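Local atomic coordinates of serine proteinase inhibitor 1 (Myxoma virus, PDB entry 6BJ5), a protein that inhibits serine proteases as a poxviral member of the serpin family and is important in virulence. Residues L20-Y25 / D261-L266; D31-S36 / S255-R260. All blocks are in the same frame, centred on the assembly; numbering follows the deposited sequence.

Contact 1: residues L20-Y25 / D261-L266; sequences LWTFRY and DALQRL
A262 meets Y25 through its methyl group: A262 CB lies 3.6 Å from Y25 CB, and these two residues also bring the backbones nearest, with 5.7 Å between A262 CA and Y25 CA. The same methyl reaches T22 CG2, so it sits between two side chains of 20-25. L263 adds a looser touch, its CD2 4.2 Å from T22 OG1. R265 crosses the CD2/CE2 side of the tyrosine ring obliquely. Its chain bends at chi3 (67°), and one face of the guanidinium is laid against the ring's CD2, which stands 3.8 Å above the guanidinium plane. The two planes are 69° apart, so this is no parallel stack. A long salt bridge, R265 NH1 to D261 OD1 at 3.9 Å, runs one helical turn back. L266, just past the helix end, sends CD1 to 3.5 Å from T22 OG1 and CD2 to 3.9 Å from Y25 OH, while W21 CB borders the same isopropyl group. No hydrogen bond crosses the contact; T22 OG1 bonds to I18 O. The contact thus packs the N-terminal helices 18-21 and 23-26 of this serpin on helix 260-265, which follows strand 243-258; L40 of helix 37-49 touches T22 and L263.

Contact 2: residues D31-S36 / S255-R260; sequences DNVVFS and SVLDLR. With NAG (2-acetamido-2-deoxy-beta-D-glucopyranose), chain G.
S255 OG accepts the backbone hydrogen of V34: the N-to-OG distance is 3.1 Å and the N-H...O angle 162°, a nearly straight bond. S255 OG stands beside its own backbone N and anti to the carbonyl carbon, and from there it also lies 3.4 Å from V33 CA and packs near V34 CG2. This is the one hydrogen bond between the segments, made by a side chain rather than by a strand ladder. The axes of 33-35 and 255-258 cross steeply, 69° apart, with a closest approach of 6.9 Å, as layers do rather than ladder partners.

L257 extends the contact with its two methyls: CD1 lies 3.8 Å from F35 CD1 and also near V34 O, whereas CD2 faces V33 CG1 at 4.2 Å. F35 CG is anti to the backbone N (chi1 177°), which carries CD1 to L257, the side chains crossing at about a right angle, and CE1 to L259 CD2, 4.2 Å away. Just before L259, D258 OD1 accepts from R260 N in a capping bond in the turn leading into helix 260-265. At the other end, D31 CB adjoins the glycan, N-acetylglucosamine.

Strand 33-35 lies in a second layer across strand 243-258, which pairs with 293-302 in sheet A, the large central sheet of the serpin fold; V33, V34 and F35 pair antiparallel with a strand of the neighbouring chain, and helix 23-26 packs on V33, F35, L257 and L259.

How the contacts relate
Both contacts join the same two regions of the chain, since helix 23-26 leads on to strand 33-35 and strand 243-258 to helix 260-265; contact 2 is nested inside the loop closed by contact 1. Their centres are 11 Å apart and they touch directly: F23 CD1 lies 3.6 Å from F35 CB, and T22 CG2 3.9 Å from L259 CD2. Contact 2 is buried, with one backbone-to-serine hydrogen bond among aliphatic and aromatic groups. Contact 1 is partly buried, helix against helix, without a crossing hydrogen bond and with an exposed arginine beside its tyrosine. T22 and F35 bridge the two environments.

Contact 1: residues L20-Y25 / D261-L266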
# COMPACT_ATOMS: atom_id res chain seq x y z
N LEU A 20 -2.16 -8.14 1.92
CA LEU A 20 -0.99 -8.19 2.77
C LEU A 20 0.00 -9.26 2.31
O LEU A 20 1.22 -9.06 2.39
CB LEU A 20 -1.43 -8.48 4.20
CG LEU A 20 -0.36 -8.38 5.26
CD1 LEU A 20 -0.02 -6.88 5.34
CD2 LEU A 20 -0.86 -8.94 6.61
N TRP A 21 -0.50 -10.35 1.75
CA TRP A 21 0.36 -11.40 1.25
C TRP A 21 1.04 -11.00 -0.05
O TRP A 21 1.99 -11.66 -0.46
CB TRP A 21 -0.47 -12.69 1.07
CG TRP A 21 -0.81 -13.42 2.37
CD1 TRP A 21 -1.58 -12.96 3.40
CD2 TRP A 21 -0.41 -14.75 2.73
NE1 TRP A 21 -1.67 -13.91 4.39
CE2 TRP A 21 -0.96 -15.02 4.00
CE3 TRP A 21 0.37 -15.73 2.11
CZ2 TRP A 21 -0.75 -16.22 4.66
CZ3 TRP A 21 0.57 -16.93 2.76
CH2 TRP A 21 0.01 -17.16 4.02
N THR A 22 0.56 -9.94 -0.71
CA THR A 22 1.22 -9.51 -1.94
C THR A 22 2.60 -8.94 -1.66
O THR A 22 3.47 -9.01 -2.54
CB THR A 22 0.35 -8.49 -2.69
OG1 THR A 22 -0.91 -9.07 -3.04
CG2 THR A 22 1.06 -8.05 -3.98
N PHE A 23 2.82 -8.37 -0.46
CA PHE A 23 4.08 -7.67 -0.23
C PHE A 23 5.27 -8.60 -0.36
O PHE A 23 6.30 -8.19 -0.90
CB PHE A 23 4.10 -6.97 1.14
CG PHE A 23 5.36 -6.14 1.35
CD1 PHE A 23 5.48 -4.88 0.76
CD2 PHE A 23 6.42 -6.62 2.10
CE1 PHE A 23 6.62 -4.14 0.92
CE2 PHE A 23 7.55 -5.88 2.26
CZ PHE A 23 7.66 -4.63 1.67
N ARG A 24 5.11 -9.87 0.02
CA ARG A 24 6.22 -10.81 -0.13
C ARG A 24 6.72 -11.00 -1.56
O ARG A 24 7.87 -11.42 -1.73
CB ARG A 24 5.90 -12.14 0.55
CG ARG A 24 5.23 -12.03 1.93
CD ARG A 24 4.85 -13.41 2.53
NE ARG A 24 4.03 -13.29 3.74
CZ ARG A 24 3.49 -14.31 4.42
NH1 ARG A 24 3.61 -15.56 3.97
NH2 ARG A 24 2.85 -14.07 5.56
N TYR A 25 5.94 -10.64 -2.58
CA TYR A 25 6.40 -10.82 -3.95
C TYR A 25 6.94 -9.55 -4.57
O TYR A 25 7.51 -9.60 -5.65
CB TYR A 25 5.28 -11.37 -4.85
CG TYR A 25 4.69 -12.63 -4.28
CD1 TYR A 25 3.69 -12.57 -3.33
CD2 TYR A 25 5.20 -13.88 -4.63
CE1 TYR A 25 3.18 -13.69 -2.77
CE2 TYR A 25 4.68 -15.02 -4.07
CZ TYR A 25 3.66 -14.92 -3.14
OH TYR A 25 3.10 -16.02 -2.54
N ASP A 261 1.99 -10.72 -11.53
CA ASP A 261 2.65 -11.98 -11.20
C ASP A 261 2.30 -12.41 -9.77
O ASP A 261 1.92 -13.56 -9.53
CB ASP A 261 4.15 -11.82 -11.45
CG ASP A 261 4.92 -13.12 -11.31
OD1 ASP A 261 4.77 -13.85 -10.32
OD2 ASP A 261 5.70 -13.43 -12.24
N ALA A 262 2.36 -11.47 -8.82
CA ALA A 262 2.00 -11.77 -7.43
C ALA A 262 0.55 -12.23 -7.30
O ALA A 262 0.25 -13.17 -6.56
CB ALA A 262 2.23 -10.55 -6.54
N LEU A 263 -0.38 -11.54 -7.97
CA LEU A 263 -1.78 -11.90 -7.81
C LEU A 263 -2.06 -13.26 -8.41
O LEU A 263 -2.90 -14.01 -7.89
CB LEU A 263 -2.68 -10.84 -8.41
CG LEU A 263 -2.76 -9.53 -7.64
CD1 LEU A 263 -3.44 -8.50 -8.51
CD2 LEU A 263 -3.49 -9.70 -6.32
N GLN A 264 -1.38 -13.60 -9.50
CA GLN A 264 -1.54 -14.94 -10.07
C GLN A 264 -1.02 -15.99 -9.10
O GLN A 264 -1.68 -17.00 -8.85
CB GLN A 264 -0.84 -15.03 -11.42
CG GLN A 264 -1.63 -14.40 -12.57
CD GLN A 264 -0.80 -14.25 -13.83
OE1 GLN A 264 0.43 -14.31 -13.79
NE2 GLN A 264 -1.47 -14.07 -14.97
N ARG A 265 0.17 -15.76 -8.54
CA ARG A 265 0.71 -16.70 -7.56
C ARG A 265 -0.17 -16.79 -6.32
O ARG A 265 -0.08 -17.78 -5.59
CB ARG A 265 2.16 -16.33 -7.24
CG ARG A 265 3.07 -16.53 -8.47
CD ARG A 265 4.52 -16.03 -8.34
NE ARG A 265 5.34 -16.76 -7.37
CZ ARG A 265 6.60 -16.46 -7.08
NH1 ARG A 265 7.19 -15.44 -7.69
NH2 ARG A 265 7.27 -17.18 -6.19
N LEU A 266 -1.02 -15.80 -6.06
CA LEU A 266 -1.93 -15.87 -4.91
C LEU A 266 -3.30 -16.39 -5.31
O LEU A 266 -4.26 -16.23 -4.55
CB LEU A 266 -2.07 -14.52 -4.22
CG LEU A 266 -0.81 -14.04 -3.52
CD1 LEU A 266 -0.92 -12.56 -3.10
CD2 LEU A 266 -0.63 -14.93 -2.30

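Contact 2: residues D31-S36 / S255-R260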
# COMPACT_ATOMS: atom_id res chain seq x y z
N ASP A 31 16.63 -2.88 -2.31
CA ASP A 31 15.97 -1.63 -2.61
C ASP A 31 14.99 -1.28 -1.49
O ASP A 31 14.75 -2.06 -0.56
CB ASP A 31 15.25 -1.74 -3.96
CG ASP A 31 14.90 -0.40 -4.55
OD1 ASP A 31 15.20 0.63 -3.92
OD2 ASP A 31 14.34 -0.39 -5.68
N ASN A 32 14.44 -0.08 -1.59
CA ASN A 32 13.40 0.38 -0.69
C ASN A 32 12.06 0.23 -1.41
O ASN A 32 11.88 0.74 -2.53
CB ASN A 32 13.63 1.83 -0.29
CG ASN A 32 14.90 2.04 0.53
OD1 ASN A 32 15.44 3.12 0.53
ND2 ASN A 32 15.38 1.01 1.19
N VAL A 33 11.13 -0.50 -0.81
CA VAL A 33 9.84 -0.75 -1.42
C VAL A 33 8.75 -0.29 -0.47
O VAL A 33 8.82 -0.57 0.74
CB VAL A 33 9.66 -2.23 -1.76
CG1 VAL A 33 8.29 -2.47 -2.40
CG2 VAL A 33 10.79 -2.70 -2.66
N VAL A 34 7.76 0.42 -1.00
CA VAL A 34 6.57 0.83 -0.26
C VAL A 34 5.34 0.30 -0.99
O VAL A 34 5.33 0.15 -2.22
CB VAL A 34 6.51 2.36 -0.08
CG1 VAL A 34 7.73 2.83 0.68
CG2 VAL A 34 6.44 3.04 -1.43
N PHE A 35 4.30 0.02 -0.23
CA PHE A 35 3.19 -0.75 -0.77
C PHE A 35 1.92 -0.38 -0.01
O PHE A 35 1.98 0.05 1.15
CB PHE A 35 3.51 -2.24 -0.65
CG PHE A 35 2.44 -3.15 -1.10
CD1 PHE A 35 1.95 -3.10 -2.39
CD2 PHE A 35 1.88 -4.05 -0.21
CE1 PHE A 35 0.95 -3.98 -2.81
CE2 PHE A 35 0.90 -4.90 -0.59
CZ PHE A 35 0.43 -4.87 -1.91
N SER A 36 0.77 -0.52 -0.66
CA SER A 36 -0.48 -0.32 0.05
C SER A 36 -1.32 -1.57 -0.08
O SER A 36 -1.96 -1.78 -1.12
CB SER A 36 -1.26 0.86 -0.48
OG SER A 36 -2.51 0.90 0.20
N SER A 255 7.58 3.84 -5.19
CA SER A 255 7.66 2.50 -5.74
C SER A 255 6.58 2.36 -6.79
O SER A 255 5.43 2.73 -6.55
CB SER A 255 7.48 1.43 -4.65
OG SER A 255 8.62 1.34 -3.82
N VAL A 256 6.95 1.82 -7.96
CA VAL A 256 6.00 1.53 -9.03
C VAL A 256 6.03 0.03 -9.25
O VAL A 256 7.00 -0.51 -9.79
CB VAL A 256 6.35 2.27 -10.32
CG1 VAL A 256 5.44 1.80 -11.43
CG2 VAL A 256 6.24 3.77 -10.09
N LEU A 257 4.94 -0.65 -8.87
CA LEU A 257 4.92 -2.10 -8.73
C LEU A 257 3.95 -2.70 -9.72
O LEU A 257 2.84 -2.17 -9.92
CB LEU A 257 4.50 -2.51 -7.32
CG LEU A 257 5.31 -1.93 -6.15
CD1 LEU A 257 4.75 -2.35 -4.81
CD2 LEU A 257 6.77 -2.31 -6.28
N ASP A 258 4.37 -3.80 -10.34
CA ASP A 258 3.52 -4.61 -11.21
C ASP A 258 3.08 -5.83 -10.42
O ASP A 258 3.91 -6.69 -10.09
CB ASP A 258 4.26 -5.04 -12.47
CG ASP A 258 3.35 -5.74 -13.47
OD1 ASP A 258 2.27 -6.23 -13.07
OD2 ASP A 258 3.74 -5.82 -14.65
N LEU A 259 1.78 -5.93 -10.17
CA LEU A 259 1.28 -6.95 -9.25
C LEU A 259 0.64 -8.14 -9.94
O LEU A 259 0.14 -9.03 -9.24
CB LEU A 259 0.27 -6.31 -8.30
CG LEU A 259 0.74 -5.02 -7.63
CD1 LEU A 259 -0.45 -4.47 -6.86
CD2 LEU A 259 1.87 -5.32 -6.65
N ARG A 260 0.68 -8.21 -11.27
CA ARG A 260 0.05 -9.33 -11.96
C ARG A 260 0.67 -10.65 -11.53
O ARG A 260 -0.04 -11.61 -11.22
CB ARG A 260 0.17 -9.17 -13.47
CG ARG A 260 -0.13 -10.44 -14.25
CD ARG A 260 -0.32 -10.16 -15.72
NE ARG A 260 -0.59 -11.38 -16.47
CZ ARG A 260 -1.29 -11.44 -17.59
NH1 ARG A 260 -1.83 -10.34 -18.09
NH2 ARG A 260 -1.48 -12.61 -18.20
C1 NAG G . 15.86 -5.51 -5.99
C2 NAG G . 15.00 -5.63 -7.24
C3 NAG G . 15.62 -4.91 -8.43
C4 NAG G . 16.00 -3.49 -8.04
C5 NAG G . 16.87 -3.50 -6.79
C6 NAG G . 17.25 -2.08 -6.38
C7 NAG G . 14.32 -7.43 -8.73
C8 NAG G . 14.79 -8.78 -9.19
N2 NAG G . 14.78 -7.03 -7.55
O3 NAG G . 14.69 -4.87 -9.52
O4 NAG G . 16.70 -2.87 -9.11
O5 NAG G . 16.19 -4.14 -5.72
O6 NAG G . 17.83 -1.40 -7.49
O7 NAG G . 13.56 -6.75 -9.40